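PDB 5XYH: CbsA from Xanthomonas oryzae pv. oryzae, which probably hydrolyses cellulose as a family 6 cellobiohydrolase, releasing cellobiose from chain ends as part of the wall-degrading machinery of a rice pathogen. Local coordinates for residues C100-S105 with G380-C385; R331-N336 with D393-G398; I92-G97 with G107-T112; I145-L150 with Y191-H196; N375-G380 with A403-T408. One frame throughout, in Å; residues are numbered along the deposited sequence.

Interaction 1: C100-S105 with G380-C385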
# COMPACT_ATOMS: atom_id res chain seq x y z
N CYS A 100 -6.41 6.87 -11.58
CA CYS A 100 -7.35 7.10 -12.67
C CYS A 100 -8.75 6.58 -12.37
O CYS A 100 -9.72 7.04 -12.99
CB CYS A 100 -6.81 6.47 -13.96
SG CYS A 100 -6.72 4.66 -13.91
N HIS A 101 -8.89 5.62 -11.45
CA HIS A 101 -10.18 5.02 -11.15
C HIS A 101 -10.87 5.68 -9.95
O HIS A 101 -12.05 5.42 -9.70
CB HIS A 101 -10.02 3.51 -10.91
CG HIS A 101 -11.31 2.78 -10.71
ND1 HIS A 101 -11.70 2.27 -9.49
CD2 HIS A 101 -12.32 2.49 -11.58
CE1 HIS A 101 -12.88 1.69 -9.61
NE2 HIS A 101 -13.28 1.81 -10.87
N ALA A 102 -10.17 6.56 -9.24
CA ALA A 102 -10.75 7.26 -8.10
C ALA A 102 -11.85 8.21 -8.55
O ALA A 102 -11.81 8.78 -9.65
CB ALA A 102 -9.66 8.04 -7.35
N LEU A 103 -12.83 8.41 -7.66
CA LEU A 103 -13.85 9.43 -7.89
C LEU A 103 -13.26 10.84 -7.82
O LEU A 103 -13.70 11.73 -8.57
CB LEU A 103 -14.98 9.29 -6.88
CG LEU A 103 -15.77 7.99 -7.03
CD1 LEU A 103 -16.92 7.94 -6.05
CD2 LEU A 103 -16.26 7.81 -8.48
N ALA A 104 -12.29 11.05 -6.94
CA ALA A 104 -11.63 12.35 -6.77
C ALA A 104 -10.17 12.09 -6.39
O ALA A 104 -9.84 11.91 -5.22
CB ALA A 104 -12.33 13.20 -5.72
N SER A 105 -9.29 12.10 -7.40
CA SER A 105 -7.86 11.99 -7.14
C SER A 105 -7.30 13.31 -6.65
O SER A 105 -7.76 14.39 -7.04
CB SER A 105 -7.11 11.59 -8.41
OG SER A 105 -5.71 11.74 -8.21
N GLY A 380 -9.47 16.71 -2.04
CA GLY A 380 -10.88 16.79 -2.35
C GLY A 380 -11.74 15.82 -1.56
O GLY A 380 -11.38 15.38 -0.46
N PHE A 381 -12.90 15.50 -2.13
CA PHE A 381 -13.94 14.72 -1.47
C PHE A 381 -14.26 13.54 -2.39
O PHE A 381 -14.98 13.68 -3.39
CB PHE A 381 -15.17 15.59 -1.18
CG PHE A 381 -16.34 14.83 -0.61
CD1 PHE A 381 -16.14 13.69 0.16
CD2 PHE A 381 -17.64 15.25 -0.86
CE1 PHE A 381 -17.22 12.99 0.68
CE2 PHE A 381 -18.73 14.55 -0.35
CZ PHE A 381 -18.52 13.43 0.43
N ASP A 382 -13.71 12.38 -2.05
CA ASP A 382 -14.02 11.13 -2.74
C ASP A 382 -15.20 10.49 -2.02
O ASP A 382 -15.13 10.25 -0.81
CB ASP A 382 -12.80 10.21 -2.73
CG ASP A 382 -12.86 9.12 -3.79
OD1 ASP A 382 -13.82 8.32 -3.78
OD2 ASP A 382 -11.92 9.05 -4.61
N ARG A 383 -16.30 10.25 -2.74
CA ARG A 383 -17.47 9.66 -2.10
C ARG A 383 -17.20 8.27 -1.52
O ARG A 383 -17.94 7.81 -0.65
CB ARG A 383 -18.65 9.57 -3.07
CG ARG A 383 -19.04 10.88 -3.72
CD ARG A 383 -19.64 11.88 -2.72
NE ARG A 383 -20.74 11.34 -1.91
CZ ARG A 383 -21.99 11.17 -2.34
NH1 ARG A 383 -22.32 11.47 -3.60
NH2 ARG A 383 -22.91 10.70 -1.50
N TYR A 384 -16.14 7.58 -1.95
CA TYR A 384 -15.85 6.32 -1.27
C TYR A 384 -15.42 6.54 0.17
O TYR A 384 -15.35 5.56 0.93
CB TYR A 384 -14.79 5.53 -2.03
CG TYR A 384 -15.35 4.39 -2.86
CD1 TYR A 384 -15.90 4.63 -4.12
CD2 TYR A 384 -15.32 3.09 -2.39
CE1 TYR A 384 -16.39 3.60 -4.89
CE2 TYR A 384 -15.82 2.05 -3.15
CZ TYR A 384 -16.36 2.31 -4.40
OH TYR A 384 -16.84 1.28 -5.16
N CYS A 385 -15.16 7.79 0.58
CA CYS A 385 -14.87 8.16 1.96
C CYS A 385 -16.10 8.69 2.69
O CYS A 385 -16.00 9.10 3.86
CB CYS A 385 -13.76 9.24 2.00
SG CYS A 385 -12.23 8.78 1.10
O HOH W 1 -12.96 6.07 -5.26
O HOH W 2 -9.45 9.59 -3.73
O HOH W 3 -9.99 13.78 -3.20

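Interaction 2: R331-N336 with D393-G398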
# COMPACT_ATOMS: atom_id res chain seq x y z
N ARG A 331 -15.33 -6.04 -0.79
CA ARG A 331 -13.88 -5.94 -0.88
C ARG A 331 -13.41 -4.70 -1.63
O ARG A 331 -12.23 -4.35 -1.55
CB ARG A 331 -13.32 -7.24 -1.52
CG ARG A 331 -13.76 -8.50 -0.77
CD ARG A 331 -13.14 -9.76 -1.33
NE ARG A 331 -11.77 -9.90 -0.85
CZ ARG A 331 -10.82 -10.59 -1.48
NH1 ARG A 331 -11.08 -11.23 -2.61
NH2 ARG A 331 -9.61 -10.65 -0.96
N GLY A 332 -14.30 -4.00 -2.34
CA GLY A 332 -13.93 -2.78 -3.03
C GLY A 332 -13.87 -1.53 -2.16
O GLY A 332 -13.45 -0.48 -2.65
N ASN A 333 -14.27 -1.64 -0.89
CA ASN A 333 -14.29 -0.50 0.03
C ASN A 333 -12.89 -0.29 0.61
O ASN A 333 -12.41 -1.10 1.41
CB ASN A 333 -15.30 -0.74 1.14
CG ASN A 333 -16.73 -0.71 0.64
OD1 ASN A 333 -17.01 -0.26 -0.47
ND2 ASN A 333 -17.64 -1.19 1.47
N TRP A 334 -12.26 0.82 0.25
CA TRP A 334 -10.86 1.05 0.56
C TRP A 334 -10.61 2.18 1.55
O TRP A 334 -9.46 2.37 1.96
CB TRP A 334 -10.10 1.37 -0.72
CG TRP A 334 -10.70 2.54 -1.49
CD1 TRP A 334 -11.66 2.47 -2.45
CD2 TRP A 334 -10.37 3.93 -1.34
NE1 TRP A 334 -11.95 3.74 -2.93
CE2 TRP A 334 -11.17 4.65 -2.26
CE3 TRP A 334 -9.48 4.65 -0.53
CZ2 TRP A 334 -11.10 6.03 -2.39
CZ3 TRP A 334 -9.41 6.03 -0.65
CH2 TRP A 334 -10.22 6.71 -1.58
N CYS A 335 -11.62 2.96 1.93
CA CYS A 335 -11.34 4.20 2.64
C CYS A 335 -11.74 4.13 4.10
O CYS A 335 -12.90 3.82 4.42
CB CYS A 335 -12.05 5.38 1.98
SG CYS A 335 -11.79 6.82 3.01
N ASN A 336 -10.79 4.45 4.99
CA ASN A 336 -11.02 4.66 6.42
C ASN A 336 -11.92 3.57 7.01
O ASN A 336 -12.95 3.84 7.63
CB ASN A 336 -11.60 6.05 6.69
CG ASN A 336 -10.62 7.18 6.33
OD1 ASN A 336 -9.41 6.97 6.27
ND2 ASN A 336 -11.15 8.39 6.11
N ASP A 393 -21.08 -0.84 -6.56
CA ASP A 393 -21.21 -2.25 -6.22
C ASP A 393 -22.43 -2.52 -5.35
O ASP A 393 -22.68 -3.68 -5.01
CB ASP A 393 -19.94 -2.75 -5.53
CG ASP A 393 -18.81 -2.92 -6.51
OD1 ASP A 393 -19.06 -3.49 -7.59
OD2 ASP A 393 -17.67 -2.48 -6.23
N GLY A 394 -23.18 -1.49 -5.01
CA GLY A 394 -24.46 -1.67 -4.36
C GLY A 394 -24.42 -1.80 -2.86
O GLY A 394 -25.40 -2.29 -2.28
N THR A 395 -23.34 -1.39 -2.20
CA THR A 395 -23.30 -1.35 -0.74
C THR A 395 -22.85 0.04 -0.29
O THR A 395 -22.39 0.86 -1.08
CB THR A 395 -22.33 -2.39 -0.16
OG1 THR A 395 -20.98 -1.95 -0.38
CG2 THR A 395 -22.53 -3.78 -0.79
N LEU A 396 -22.95 0.27 1.02
CA LEU A 396 -22.36 1.47 1.57
C LEU A 396 -20.84 1.32 1.61
O LEU A 396 -20.28 0.25 1.34
CB LEU A 396 -22.93 1.76 2.96
CG LEU A 396 -24.41 2.18 3.01
CD1 LEU A 396 -24.75 2.64 4.42
CD2 LEU A 396 -24.72 3.27 1.99
N THR A 397 -20.16 2.41 1.95
CA THR A 397 -18.70 2.45 1.84
C THR A 397 -17.99 1.81 3.03
O THR A 397 -16.82 1.42 2.91
CB THR A 397 -18.22 3.89 1.72
OG1 THR A 397 -18.66 4.64 2.86
CG2 THR A 397 -18.73 4.54 0.45
N GLY A 398 -18.63 1.75 4.20
CA GLY A 398 -17.93 1.35 5.41
C GLY A 398 -16.92 2.35 5.94
O GLY A 398 -16.21 2.05 6.90
O HOH W 4 -18.89 -1.07 -2.02
O HOH W 5 -14.66 2.92 1.23

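Interaction 3: I92-G97 with G107-T112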
# COMPACT_ATOMS: atom_id res chain seq x y z
N ILE A 92 6.87 6.22 -3.84
CA ILE A 92 6.96 7.05 -5.03
C ILE A 92 5.55 7.16 -5.60
O ILE A 92 5.00 6.18 -6.10
CB ILE A 92 7.93 6.43 -6.06
CG1 ILE A 92 9.31 6.16 -5.42
CG2 ILE A 92 8.04 7.30 -7.34
CD1 ILE A 92 9.99 7.40 -4.80
N TYR A 93 4.95 8.36 -5.54
CA TYR A 93 3.50 8.45 -5.73
C TYR A 93 3.12 9.84 -6.26
O TYR A 93 2.47 10.64 -5.59
CB TYR A 93 2.79 8.15 -4.40
CG TYR A 93 1.27 8.03 -4.43
CD1 TYR A 93 0.63 7.21 -5.34
CD2 TYR A 93 0.49 8.71 -3.50
CE1 TYR A 93 -0.76 7.08 -5.35
CE2 TYR A 93 -0.88 8.60 -3.50
CZ TYR A 93 -1.51 7.77 -4.44
OH TYR A 93 -2.88 7.65 -4.44
N ASP A 94 3.51 10.14 -7.50
CA ASP A 94 3.06 11.37 -8.15
C ASP A 94 2.82 11.19 -9.65
O ASP A 94 3.02 12.12 -10.43
CB ASP A 94 4.06 12.52 -7.92
CG ASP A 94 3.39 13.90 -8.00
OD1 ASP A 94 2.14 13.97 -7.90
OD2 ASP A 94 4.12 14.89 -8.17
N MET A 95 2.37 10.00 -10.06
CA MET A 95 2.09 9.73 -11.46
C MET A 95 1.21 10.83 -12.07
O MET A 95 0.24 11.27 -11.44
CB MET A 95 1.39 8.38 -11.61
CG MET A 95 1.19 7.96 -13.05
SD MET A 95 2.74 7.48 -13.85
CE MET A 95 2.95 5.84 -13.14
N PRO A 96 1.51 11.28 -13.29
CA PRO A 96 0.52 12.07 -14.04
C PRO A 96 -0.80 11.32 -14.14
O PRO A 96 -0.83 10.11 -14.35
CB PRO A 96 1.18 12.24 -15.42
CG PRO A 96 2.65 12.01 -15.19
CD PRO A 96 2.73 11.02 -14.07
N GLY A 97 -1.90 12.05 -13.98
CA GLY A 97 -3.21 11.40 -13.97
C GLY A 97 -3.38 10.37 -12.87
O GLY A 97 -4.02 9.34 -13.09
N GLY A 107 -3.98 13.83 -7.15
CA GLY A 107 -2.73 13.96 -7.87
C GLY A 107 -2.63 15.29 -8.56
O GLY A 107 -3.59 15.75 -9.18
N GLU A 108 -1.48 15.94 -8.43
CA GLU A 108 -1.31 17.30 -8.93
C GLU A 108 -1.00 17.36 -10.42
O GLU A 108 -1.25 18.40 -11.04
CB GLU A 108 -0.18 17.99 -8.16
CG GLU A 108 1.18 17.33 -8.37
CD GLU A 108 2.24 17.82 -7.40
OE1 GLU A 108 2.08 18.90 -6.79
OE2 GLU A 108 3.25 17.12 -7.26
N LEU A 109 -0.48 16.29 -11.00
CA LEU A 109 0.06 16.36 -12.35
C LEU A 109 -0.98 15.89 -13.35
O LEU A 109 -1.61 14.84 -13.14
CB LEU A 109 1.32 15.50 -12.45
CG LEU A 109 2.49 15.98 -11.58
CD1 LEU A 109 3.72 15.09 -11.75
CD2 LEU A 109 2.81 17.40 -11.95
N PRO A 110 -1.17 16.61 -14.45
CA PRO A 110 -2.15 16.19 -15.45
C PRO A 110 -1.63 15.08 -16.34
O PRO A 110 -0.42 14.94 -16.57
CB PRO A 110 -2.38 17.48 -16.26
CG PRO A 110 -1.07 18.18 -16.20
CD PRO A 110 -0.52 17.88 -14.81
N LEU A 111 -2.57 14.29 -16.86
CA LEU A 111 -2.29 13.19 -17.77
C LEU A 111 -2.06 13.75 -19.18
O LEU A 111 -2.86 13.58 -20.10
CB LEU A 111 -3.42 12.18 -17.75
CG LEU A 111 -3.10 10.89 -18.51
CD1 LEU A 111 -2.15 9.99 -17.69
CD2 LEU A 111 -4.39 10.16 -18.91
N THR A 112 -0.92 14.42 -19.32
CA THR A 112 -0.44 14.97 -20.58
C THR A 112 1.07 14.77 -20.65
O THR A 112 1.73 14.52 -19.63
CB THR A 112 -0.75 16.48 -20.70
OG1 THR A 112 -0.03 17.17 -19.67
CG2 THR A 112 -2.26 16.76 -20.55
O HOH W 6 0.19 13.51 -9.76
O HOH W 7 0.09 15.31 -6.13

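Interaction 4: I145-L150 with Y191-H196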
# COMPACT_ATOMS: atom_id res chain seq x y z
N ILE A 145 6.79 1.57 -5.60
CA ILE A 145 6.73 2.26 -6.89
C ILE A 145 5.27 2.45 -7.31
O ILE A 145 4.59 1.49 -7.70
CB ILE A 145 7.51 1.50 -7.96
CG1 ILE A 145 9.00 1.41 -7.58
CG2 ILE A 145 7.32 2.18 -9.32
CD1 ILE A 145 9.72 2.76 -7.54
N GLU A 146 4.80 3.70 -7.25
CA GLU A 146 3.53 4.23 -7.74
C GLU A 146 2.34 3.31 -7.47
O GLU A 146 1.82 2.67 -8.39
CB GLU A 146 3.63 4.56 -9.23
CG GLU A 146 4.59 5.73 -9.55
CD GLU A 146 4.10 7.08 -9.05
OE1 GLU A 146 2.89 7.21 -8.72
OE2 GLU A 146 4.94 8.02 -8.98
N PRO A 147 1.87 3.27 -6.22
CA PRO A 147 0.63 2.54 -5.93
C PRO A 147 -0.53 3.07 -6.76
O PRO A 147 -0.55 4.23 -7.19
CB PRO A 147 0.40 2.80 -4.44
CG PRO A 147 1.67 3.31 -3.90
CD PRO A 147 2.45 3.90 -5.03
N ASP A 148 -1.49 2.18 -7.01
CA ASP A 148 -2.74 2.51 -7.67
C ASP A 148 -2.53 2.99 -9.10
O ASP A 148 -3.23 3.87 -9.59
CB ASP A 148 -3.51 3.56 -6.85
CG ASP A 148 -4.97 3.61 -7.22
OD1 ASP A 148 -5.52 2.58 -7.68
OD2 ASP A 148 -5.56 4.70 -7.06
N SER A 149 -1.53 2.45 -9.79
CA SER A 149 -1.26 2.89 -11.15
C SER A 149 -1.54 1.74 -12.10
O SER A 149 -2.68 1.59 -12.57
CB SER A 149 0.17 3.44 -11.28
OG SER A 149 1.13 2.43 -11.03
N LEU A 150 -0.54 0.90 -12.41
CA LEU A 150 -0.64 -0.09 -13.47
C LEU A 150 -1.85 -1.02 -13.37
O LEU A 150 -2.47 -1.28 -14.42
CB LEU A 150 0.65 -0.92 -13.51
CG LEU A 150 1.90 -0.17 -13.95
CD1 LEU A 150 3.08 -1.12 -14.15
CD2 LEU A 150 1.62 0.59 -15.23
N TYR A 191 10.34 -1.86 -5.37
CA TYR A 191 9.27 -2.86 -5.36
C TYR A 191 8.04 -2.31 -6.07
O TYR A 191 7.49 -1.28 -5.66
CB TYR A 191 8.94 -3.28 -3.93
CG TYR A 191 10.05 -4.12 -3.29
CD1 TYR A 191 11.16 -3.50 -2.72
CD2 TYR A 191 9.98 -5.51 -3.29
CE1 TYR A 191 12.16 -4.25 -2.15
CE2 TYR A 191 10.99 -6.27 -2.71
CZ TYR A 191 12.07 -5.63 -2.14
OH TYR A 191 13.08 -6.36 -1.56
N MET A 192 7.62 -3.00 -7.13
CA MET A 192 6.48 -2.60 -7.94
C MET A 192 5.17 -2.86 -7.19
O MET A 192 4.89 -3.99 -6.80
CB MET A 192 6.50 -3.38 -9.25
CG MET A 192 7.67 -3.10 -10.16
SD MET A 192 7.63 -1.42 -10.78
CE MET A 192 6.12 -1.43 -11.72
N ASP A 193 4.35 -1.82 -7.02
CA ASP A 193 3.03 -2.00 -6.45
C ASP A 193 2.17 -2.82 -7.41
O ASP A 193 2.14 -2.54 -8.61
CB ASP A 193 2.35 -0.67 -6.19
CG ASP A 193 0.98 -0.84 -5.54
OD1 ASP A 193 0.93 -0.92 -4.29
OD2 ASP A 193 -0.03 -0.93 -6.27
N ILE A 194 1.46 -3.81 -6.89
CA ILE A 194 0.64 -4.62 -7.79
C ILE A 194 -0.71 -4.93 -7.14
O ILE A 194 -1.21 -6.06 -7.18
CB ILE A 194 1.42 -5.88 -8.24
CG1 ILE A 194 0.76 -6.58 -9.44
CG2 ILE A 194 1.71 -6.85 -7.08
CD1 ILE A 194 1.71 -7.55 -10.13
N GLY A 195 -1.32 -3.90 -6.54
CA GLY A 195 -2.69 -4.00 -6.05
C GLY A 195 -2.84 -4.98 -4.90
O GLY A 195 -1.90 -5.26 -4.16
N HIS A 196 -4.06 -5.54 -4.76
CA HIS A 196 -4.36 -6.33 -3.57
C HIS A 196 -5.52 -7.31 -3.71
O HIS A 196 -5.61 -8.28 -2.96
CB HIS A 196 -4.69 -5.40 -2.42
CG HIS A 196 -6.06 -4.81 -2.54
ND1 HIS A 196 -7.17 -5.36 -1.93
CD2 HIS A 196 -6.51 -3.74 -3.25
CE1 HIS A 196 -8.24 -4.65 -2.23
NE2 HIS A 196 -7.87 -3.66 -3.03
O HOH W 8 3.07 -0.11 -9.81
O HOH W 9 0.16 0.11 -9.00
O HOH W 10 -2.24 -0.21 -5.38

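Interaction 5: N375-G380 with A403-T408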
# COMPACT_ATOMS: atom_id res chain seq x y z
N ASN A 375 -8.92 23.35 2.63
CA ASN A 375 -7.53 23.03 2.88
C ASN A 375 -6.70 23.64 1.77
O ASN A 375 -7.20 23.95 0.68
CB ASN A 375 -7.30 21.51 2.97
CG ASN A 375 -7.41 20.83 1.63
OD1 ASN A 375 -6.40 20.61 0.95
ND2 ASN A 375 -8.63 20.48 1.23
N LYS A 376 -5.41 23.82 2.05
CA LYS A 376 -4.51 24.41 1.07
C LYS A 376 -3.66 23.39 0.34
O LYS A 376 -2.72 23.77 -0.36
CB LYS A 376 -3.62 25.46 1.74
CG LYS A 376 -4.42 26.56 2.42
CD LYS A 376 -5.26 27.35 1.42
CE LYS A 376 -4.38 28.31 0.63
NZ LYS A 376 -3.58 29.16 1.56
N GLN A 377 -3.97 22.10 0.45
CA GLN A 377 -3.21 21.07 -0.25
C GLN A 377 -3.93 20.51 -1.46
O GLN A 377 -3.44 19.57 -2.08
CB GLN A 377 -2.87 19.92 0.69
CG GLN A 377 -1.98 20.31 1.84
CD GLN A 377 -1.58 19.10 2.65
OE1 GLN A 377 -2.44 18.45 3.28
NE2 GLN A 377 -0.30 18.76 2.60
N GLY A 378 -5.09 21.05 -1.81
CA GLY A 378 -5.81 20.53 -2.95
C GLY A 378 -6.36 19.14 -2.74
O GLY A 378 -6.40 18.34 -3.69
N LYS A 379 -6.76 18.81 -1.52
CA LYS A 379 -7.33 17.50 -1.23
C LYS A 379 -8.85 17.58 -1.25
O LYS A 379 -9.45 18.40 -0.54
CB LYS A 379 -6.80 16.97 0.09
CG LYS A 379 -5.32 16.67 -0.04
CD LYS A 379 -4.63 16.44 1.29
CE LYS A 379 -3.21 15.88 1.07
NZ LYS A 379 -2.55 15.49 2.38
N GLY A 380 -9.47 16.71 -2.04
CA GLY A 380 -10.88 16.79 -2.35
C GLY A 380 -11.74 15.82 -1.56
O GLY A 380 -11.38 15.38 -0.46
N ALA A 403 -14.20 12.21 8.98
CA ALA A 403 -12.81 11.94 8.63
C ALA A 403 -12.13 13.20 8.10
O ALA A 403 -12.74 13.97 7.35
CB ALA A 403 -12.73 10.84 7.58
N PRO A 404 -10.86 13.44 8.46
CA PRO A 404 -10.13 14.61 7.95
C PRO A 404 -9.52 14.31 6.58
O PRO A 404 -9.62 13.20 6.06
CB PRO A 404 -9.05 14.81 9.01
CG PRO A 404 -8.72 13.42 9.42
CD PRO A 404 -10.04 12.66 9.40
N ILE A 405 -8.86 15.32 6.02
CA ILE A 405 -8.39 15.18 4.64
C ILE A 405 -7.31 14.10 4.55
O ILE A 405 -6.62 13.77 5.52
CB ILE A 405 -7.89 16.51 4.06
CG1 ILE A 405 -6.61 16.96 4.75
CG2 ILE A 405 -8.99 17.59 4.15
CD1 ILE A 405 -6.10 18.33 4.33
N ALA A 406 -7.16 13.57 3.34
CA ALA A 406 -6.22 12.49 3.05
C ALA A 406 -4.82 12.81 3.56
O ALA A 406 -4.30 13.91 3.33
CB ALA A 406 -6.18 12.25 1.54
N GLY A 407 -4.20 11.83 4.22
CA GLY A 407 -2.83 11.95 4.67
C GLY A 407 -2.62 12.73 5.95
O GLY A 407 -1.47 13.02 6.30
N THR A 408 -3.69 13.10 6.66
CA THR A 408 -3.60 13.75 7.96
C THR A 408 -4.25 12.86 9.02
O THR A 408 -5.01 11.93 8.72
CB THR A 408 -4.24 15.14 7.96
OG1 THR A 408 -5.67 15.01 7.87
CG2 THR A 408 -3.76 15.92 6.76
O HOH W 11 -9.35 14.26 1.44

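Interaction 1: C100-S105 with G380-C385
Asp382 OD2 is gripped from the other segment by Ala104 N, 3.1 Å away along a fairly straight N-H (156°), and also accepts from a water 2.7 Å from OD2. The backbone N-H comes down on OD2 from well above the carboxylate plane. The same carboxylate closes an Asx turn: its OD1 accepts from Tyr384 N at 3.0 Å on the anti lone pair, so one aspartate shapes its own segment and holds 100-105. The turn leads into the short 3-10 segment 383-385, where Cys385 N bonds to Asp382 O. Because CG stands opposite the backbone N of Asp382 (chi1 -161°), the carboxylate reaches across to 100-105. The water on OD2 donates to Ala104 O as well, and a second water on OD1 has a weak link to Leu103 N.

Apolar groups fill in around this polar centre. Leu103 crosses Asp382 at about a right angle and lays its CB 3.4 Å from OD1. Further out, Leu103 CD1 meets Arg383 CB at 3.8 Å and sits at the edge of the Tyr384 ring, near its plane, 4.0 Å from Tyr384 CD1, while the charged end of Arg383 turns away to Asp386. Alanine suits position 104 because its small methyl lets the two backbones close in. A Cys100-Cys162 disulfide anchors 100-105, and the two loops are consistent with the pair that encloses the substrate tunnel in family 6 cellobiohydrolases. At the far end of the contact, Ala104 CB rests 3.6 Å from Phe381 O.

Interaction 2: R331-N336 with D393-G398
Asn333 and Thr397 bring the backbones within 5.6 Å of each other, CA to CA, and the parts 333-336 and 395-398 run 21° apart, without forming a strand pair. The contact joins the loop between helix 316-323 and strand 347-351 to the long connection between strand 354-358 and helix 411-419, and backbone bonds of Asn336 with Leu400 and of Gly398 with Ser338 continue the pairing.

The side chain of Asn333 carries the contact. With CG opposite the carbonyl carbon (chi1 -68°), its amide extends to the other segment, and ND2 donates to Leu396 O at 3.0 Å. The donor lies in the plane of that carbonyl, on a lone pair, although Leu396 O is tilted out of the amide plane of Asn333 and the bond is bent. Thr395 OG1 donates to the same Leu396 O at 2.9 Å. The other end of the amide is used too: a water 2.6 Å from Asn333 OD1 donates to it and to Thr395 OG1. Thr397 O sits over the face of the Asn333 amide, 3.1 Å from Asn333 CG, and receives from a second water that accepts from Cys335 N.

Asparagine suits this place because one flat group offers both a donor and an acceptor. One bent amide bond and two bridging waters carry a contact with little apolar area, so it is mainly polar and hydrated.

Interaction 3: I92-G97 with G107-T112
Pro96 and Leu109 approach to 4.6 Å between CA atoms, and Gly97 and Leu111 to 4.3 Å, as the parts 94-97 and 108-111 run 47° apart. One direct backbone bond fixes them: Gly97 N donates to Leu109 O at 2.9 Å in a nearly straight bond. Glycine suits the site twice over, since its phi is positive and the Leu111 side chain occupies the space beside it.

At the other end Asp94 sets CG opposite its backbone N (chi1 -154°) and crosses Glu108 at about a right angle, the two carboxylate planes 50° apart. Asp94 OD2 and Glu108 OE2 are only 2.6 Å apart, close enough that one of the two acids probably holds a proton. Glu108 OE2 also receives from Ile54 N. A water between the segments accepts from Glu108 N and donates to Asp94 OD1, 3.0 Å away. Leu109 CD1 lies 3.3 Å from Asp94 O, and Pro96 CB packs 3.3 Å from Pro110 O.

The contact folds back the loop that follows strand 86-92, before Thr112 caps helix 113-131 by accepting from Gly115 N. Leu109 leans on Arg118 and Pro96 on Tyr119 of that helix, while Pro96 and Leu111 both touch Ile170 of helix 170-183.

Interaction 4: I145-L150 with Y191-H196
Ile145 and Met192 form the tight side of this contact, as a parallel bridge between strands 140-145 and 188-193. Ile145 N donates to Tyr191 O at 2.9 Å; the return bond from Asp193 N to Ile145 O is weak at 3.4 Å, as the strands begin to part. Bends at chi2 and chi3 curl Met192 back so that SD lies 3.9 Å from Ile145 CG2 and CE 3.9 Å from Leu150 CD1. An unbranched, flexible methionine can bend to touch Ile145 and Leu150 at once, beside Ile175 and Tyr213 of the flanking helices.

Beyond the bridge, at the C-terminal ends of the strands, water takes over. Asp193 swings its carboxylate opposite its backbone N (chi1 -178°) and against Pro147, Asp193 CG lying 3.4 Å from Pro147 CA. OD2 accepts from Gly195 N at 3.2 Å, an Asx turn, while OD1 is hydrogen-bonded to Thr234 OG1. One water accepts from Ser149 N and lies 2.9 Å from Asp193 OD2; another links Asp148 N to the same oxygen.

The chemistry thus changes from apolar core to a buried but hydrated, hydrogen-bonded end, as expected where loops leave the strand ends that bear the active site in family 6 hydrolases.

Interaction 5: N375-G380 with A403-T408
Ile405 turns CG1 between its backbone N and carbonyl carbon (chi1 68°), the crowded position, which aims CD1 at Asn375 and Lys379. Lys379 answers with CG opposite its carbonyl carbon (chi1 -68°) and a chain extended beyond it, long enough to bring NZ to Ala406 O. The 2.5 Å between Lys379 NZ and Ala406 O is too short to be taken literally, though NZ lies near the carbonyl. Gln377 OE1 also accepts from Lys379 NZ, at 3.1 Å, the donor standing above its carbonyl plane rather than on a lone pair. Two neutral oxygens thus lie close to the ammonium group at the end of an otherwise apolar chain, as suits lysine.

Under this polar end, Ile405 CD1 packs 3.7 Å from Asn375 CB and 3.9 Å from Lys379 CD, the lysine and isoleucine chains crossing at about a right angle. Asn375 is itself held still. Its OD1 accepts from Gln377 N at 2.9 Å and from Lys379 N at 3.1 Å, the second nearly straight (171°) and on a lone pair, while its ND2 donates to Lys379 O at 2.9 Å. These bonds fix the amide, beside which Ile405 CD1 packs. A water accepts from Ala406 N and donates to Gly380 O, a further link between the segments.

Thr408 N and OG1 both bond to Ile405 O, and Gly407, with positive phi, takes the third place of the turn. The arrangement is an Asx turn in 375-380 docked on a type II beta turn, 405-408, within the long connection between strand 354-358 and helix 411-419.

How the interactions relate
Interactions 1 and 5 share Gly380, so 375-385 is held by 100-105 on one part and 403-408 on the next. Interaction 1 also meets interaction 2, centres about 12 Å apart, through the stacked Tyr384 and Trp334 rings. Cys385 SG and Cys335 SG lie 2.8 Å apart, longer than a normal disulfide, so an intact bond between them is doubtful. Interactions 3 and 4 join through Glu146, whose OE2 probably accepts from Asp94 N at 2.9 Å. Interaction 4 lies at the strand ends, where family 6 enzymes carry their active site; interaction 2 touches it through Arg331 and His196, interaction 1 probably helps enclose the tunnel, and interaction 5 lies farther out.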